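Side-chain contact in Alpha/beta hydrolase (Enterobacter asburiae, PDB 6KMO), which probably hydrolyses ester bonds, acting as a lipase or esterase of the alpha/beta hydrolase fold: residues F102-G107 with E119-D124. The protein carries 2 engineered substitutions. Sequence-based numbering, arbitrary orientation.
Sequences FMFFHG and ERLIRD
Ile122 lies over the phenyl ring of Phe104 and makes most of this contact. Its CG1 sits over the centre of the ring, 3.6 Å from the Phe104 ring centroid and 11° off the normal, a CH-pi contact. From there the side chain runs on toward the CD2-CE2 side of the ring, bringing Ile122 CD1 to 3.6 Å from Phe104 CD2. Two torsions set this up: Phe104 holds CG anti to its backbone nitrogen (chi1 -173°), which carries the ring from the strand toward the helix, while Ile122 has CG1 beside the backbone nitrogen (chi1 -65°), pointing this branch at the ring. Strand 99-105, helix 115-129 and strand 132-136 form a beta-alpha-beta unit of the alpha/beta hydrolase fold, and between 102-107 and 119-124 the contact is made by apolar side chains. Phe104 also touches Asn179, in what is probably the nucleophile elbow. Leu121 crosses Phe104 at about a right angle, its CD2 coming obliquely to the far end of the ring, 4.0 Å from Phe104 CZ; Leu121 also touches Leu325 of helix 319-335. Along the helix run two salt bridges: Arg120 NE and NH2 both meet Asp124 OD2 side-on, and Arg123 NE and NH2 meet Glu119 OE2 from above its carboxylate plane.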
ATOM      1  N   PHE A 102       5.402  -7.913  17.951  1.00  6.85           N
ATOM      2  CA  PHE A 102       4.585  -6.714  17.959  1.00  6.12           C
ATOM      3  C   PHE A 102       3.443  -6.888  18.950  1.00  6.22           C
ATOM      4  O   PHE A 102       2.816  -7.951  19.012  1.00  6.70           O
ATOM      5  CB  PHE A 102       4.045  -6.308  16.572  1.00  6.80           C
ATOM      6  CG  PHE A 102       3.249  -7.356  15.861  1.00  7.65           C
ATOM      7  CD1 PHE A 102       1.867  -7.357  15.895  1.00  6.65           C
ATOM      8  CD2 PHE A 102       3.883  -8.303  15.078  1.00  9.12           C
ATOM      9  CE1 PHE A 102       1.143  -8.295  15.193  1.00  7.28           C
ATOM     10  CE2 PHE A 102       3.159  -9.244  14.369  1.00  9.20           C
ATOM     11  CZ  PHE A 102       1.787  -9.251  14.439  1.00  7.61           C
ATOM     12  N   MET A 103       3.167  -5.847  19.716  1.00  5.33           N
ATOM     13  CA  MET A 103       1.930  -5.792  20.480  1.00  5.81           C
ATOM     14  C   MET A 103       0.781  -5.654  19.492  1.00  5.86           C
ATOM     15  O   MET A 103       0.928  -5.030  18.432  1.00  6.34           O
ATOM     16  CB  MET A 103       1.943  -4.601  21.436  1.00  6.02           C
ATOM     17  CG  MET A 103       3.208  -4.496  22.294  1.00  5.74           C
ATOM     18  SD  MET A 103       3.652  -5.980  23.349  1.00  1.59           S
ATOM     19  CE  MET A 103       2.132  -6.055  24.363  1.00  9.40           C
ATOM     20  N   PHE A 104      -0.357  -6.258  19.828  1.00  6.17           N
ATOM     21  CA  PHE A 104      -1.542  -6.171  18.990  1.00  5.93           C
ATOM     22  C   PHE A 104      -2.711  -5.633  19.799  1.00  6.09           C
ATOM     23  O   PHE A 104      -3.141  -6.267  20.773  1.00  6.26           O
ATOM     24  CB  PHE A 104      -1.932  -7.483  18.306  1.00  5.92           C
ATOM     25  CG  PHE A 104      -3.052  -7.272  17.328  1.00  6.19           C
ATOM     26  CD1 PHE A 104      -2.792  -6.863  16.035  1.00  6.73           C
ATOM     27  CD2 PHE A 104      -4.369  -7.344  17.750  1.00  5.85           C
ATOM     28  CE1 PHE A 104      -3.821  -6.577  15.162  1.00  6.80           C
ATOM     29  CE2 PHE A 104      -5.397  -7.050  16.898  1.00  6.18           C
ATOM     30  CZ  PHE A 104      -5.129  -6.667  15.592  1.00  6.00           C
ATOM     31  N   PHE A 105      -3.227  -4.470  19.380  1.00  4.62           N
ATOM     32  CA  PHE A 105      -4.325  -3.767  20.023  1.00  5.32           C
ATOM     33  C   PHE A 105      -5.541  -3.885  19.113  1.00  5.43           C
ATOM     34  O   PHE A 105      -5.556  -3.338  18.008  1.00  5.59           O
ATOM     35  CB  PHE A 105      -3.919  -2.313  20.274  1.00  5.49           C
ATOM     36  CG  PHE A 105      -2.629  -2.170  21.038  1.00  5.47           C
ATOM     37  CD1 PHE A 105      -2.368  -2.951  22.155  1.00  6.75           C
ATOM     38  CD2 PHE A 105      -1.689  -1.248  20.651  1.00  6.60           C
ATOM     39  CE1 PHE A 105      -1.178  -2.819  22.853  1.00  7.56           C
ATOM     40  CE2 PHE A 105      -0.503  -1.109  21.351  1.00  7.06           C
ATOM     41  CZ  PHE A 105      -0.247  -1.914  22.460  1.00  6.94           C
ATOM     42  N   HIS A 106      -6.558  -4.599  19.576  1.00  6.01           N
ATOM     43  CA  HIS A 106      -7.731  -4.859  18.761  1.00  5.00           C
ATOM     44  C   HIS A 106      -8.635  -3.634  18.669  1.00  5.92           C
ATOM     45  O   HIS A 106      -8.617  -2.740  19.513  1.00  6.01           O
ATOM     46  CB  HIS A 106      -8.495  -6.076  19.277  1.00  5.78           C
ATOM     47  CG  HIS A 106      -9.305  -5.848  20.519  1.00  5.61           C
ATOM     48  ND1 HIS A 106     -10.556  -5.271  20.480  1.00  6.23           N
ATOM     49  CD2 HIS A 106      -9.090  -6.189  21.810  1.00  6.22           C
ATOM     50  CE1 HIS A 106     -11.065  -5.247  21.696  1.00  6.20           C
ATOM     51  NE2 HIS A 106     -10.195  -5.792  22.524  1.00  6.72           N
ATOM     52  N   GLY A 107      -9.454  -3.622  17.619  1.00  5.28           N
ATOM     53  CA  GLY A 107     -10.472  -2.617  17.427  1.00  6.06           C
ATOM     54  C   GLY A 107     -11.844  -3.076  17.879  1.00  6.57           C
ATOM     55  O   GLY A 107     -12.021  -4.127  18.492  1.00  6.93           O
ATOM     56  N   GLU A 119      -8.695 -12.960  15.593  1.00  6.55           N
ATOM     57  CA  GLU A 119      -7.674 -13.993  15.463  1.00  6.66           C
ATOM     58  C   GLU A 119      -7.203 -14.182  14.024  1.00  6.63           C
ATOM     59  O   GLU A 119      -6.004 -14.336  13.772  1.00  6.34           O
ATOM     60  CB  GLU A 119      -8.163 -15.318  16.060  1.00  9.25           C
ATOM     61  CG  GLU A 119      -7.102 -16.389  15.958  1.00  8.65           C
ATOM     62  CD  GLU A 119      -7.399 -17.624  16.763  1.00  9.85           C
ATOM     63  OE1 GLU A 119      -8.558 -17.777  17.214  1.00 11.52           O
ATOM     64  OE2 GLU A 119      -6.455 -18.423  16.964  1.00 10.62           O
ATOM     65  N   ARG A 120      -8.117 -14.178  13.055  1.00  6.79           N
ATOM     66  CA  ARG A 120      -7.691 -14.405  11.680  1.00  5.90           C
ATOM     67  C   ARG A 120      -6.752 -13.293  11.216  1.00  6.44           C
ATOM     68  O   ARG A 120      -5.697 -13.557  10.616  1.00  6.63           O
ATOM     69  CB  ARG A 120      -8.907 -14.533  10.771  1.00  6.67           C
ATOM     70  CG  ARG A 120      -8.575 -15.144   9.413  1.00  5.87           C
ATOM     71  CD  ARG A 120      -9.127 -14.312   8.279  1.00  8.13           C
ATOM     72  NE  ARG A 120      -8.284 -13.150   7.994  1.00  7.18           N
ATOM     73  CZ  ARG A 120      -8.679 -11.882   8.000  1.00  7.66           C
ATOM     74  NH1 ARG A 120      -9.899 -11.509   8.355  1.00  7.82           N
ATOM     75  NH2 ARG A 120      -7.802 -10.965   7.638  1.00  7.80           N
ATOM     76  N   LEU A 121      -7.128 -12.044  11.494  1.00  6.55           N
ATOM     77  CA  LEU A 121      -6.284 -10.899  11.170  1.00  6.38           C
ATOM     78  C   LEU A 121      -4.927 -11.010  11.844  1.00  6.00           C
ATOM     79  O   LEU A 121      -3.892 -10.781  11.214  1.00  6.36           O
ATOM     80  CB  LEU A 121      -6.994  -9.613  11.601  1.00  6.48           C
ATOM     81  CG  LEU A 121      -6.178  -8.320  11.612  1.00  6.42           C
ATOM     82  CD1 LEU A 121      -5.578  -8.003  10.237  1.00  7.17           C
ATOM     83  CD2 LEU A 121      -7.048  -7.152  12.091  1.00  7.10           C
ATOM     84  N   ILE A 122      -4.912 -11.334  13.139  1.00  5.97           N
ATOM     85  CA  ILE A 122      -3.643 -11.440  13.852  1.00  6.00           C
ATOM     86  C   ILE A 122      -2.776 -12.519  13.226  1.00  5.76           C
ATOM     87  O   ILE A 122      -1.580 -12.319  13.000  1.00  6.88           O
ATOM     88  CB  ILE A 122      -3.880 -11.694  15.349  1.00  6.55           C
ATOM     89  CG1 ILE A 122      -4.575 -10.495  15.985  1.00  7.00           C
ATOM     90  CG2 ILE A 122      -2.561 -11.975  16.039  1.00  6.59           C
ATOM     91  CD1 ILE A 122      -5.205 -10.806  17.314  1.00  6.79           C
ATOM     92  N   ARG A 123      -3.360 -13.683  12.958  1.00  7.07           N
ATOM     93  CA  ARG A 123      -2.589 -14.755  12.340  1.00  6.74           C
ATOM     94  C   ARG A 123      -2.043 -14.334  10.982  1.00  6.84           C
ATOM     95  O   ARG A 123      -0.898 -14.663  10.637  1.00  7.20           O
ATOM     96  CB  ARG A 123      -3.443 -16.021  12.206  1.00  7.49           C
ATOM     97  CG  ARG A 123      -3.723 -16.740  13.523  1.00  8.45           C
ATOM     98  CD  ARG A 123      -4.619 -17.931  13.268  1.00 10.27           C
ATOM     99  NE  ARG A 123      -4.896 -18.722  14.459  1.00  9.09           N
ATOM    100  CZ  ARG A 123      -4.822 -20.053  14.523  1.00 10.71           C
ATOM    101  NH1 ARG A 123      -4.416 -20.769  13.487  1.00 11.98           N
ATOM    102  NH2 ARG A 123      -5.137 -20.654  15.661  1.00 12.10           N
ATOM    103  N   ASP A 124      -2.837 -13.614  10.186  1.00  6.49           N
ATOM    104  CA  ASP A 124      -2.348 -13.157   8.888  1.00  7.27           C
ATOM    105  C   ASP A 124      -1.124 -12.259   9.052  1.00  5.96           C
ATOM    106  O   ASP A 124      -0.163 -12.352   8.279  1.00  8.13           O
ATOM    107  CB  ASP A 124      -3.442 -12.382   8.143  1.00  7.52           C
ATOM    108  CG  ASP A 124      -4.511 -13.253   7.544  1.00  9.23           C
ATOM    109  OD1 ASP A 124      -4.346 -14.493   7.443  1.00  8.60           O
ATOM    110  OD2 ASP A 124      -5.557 -12.681   7.156  1.00  8.58           O
TER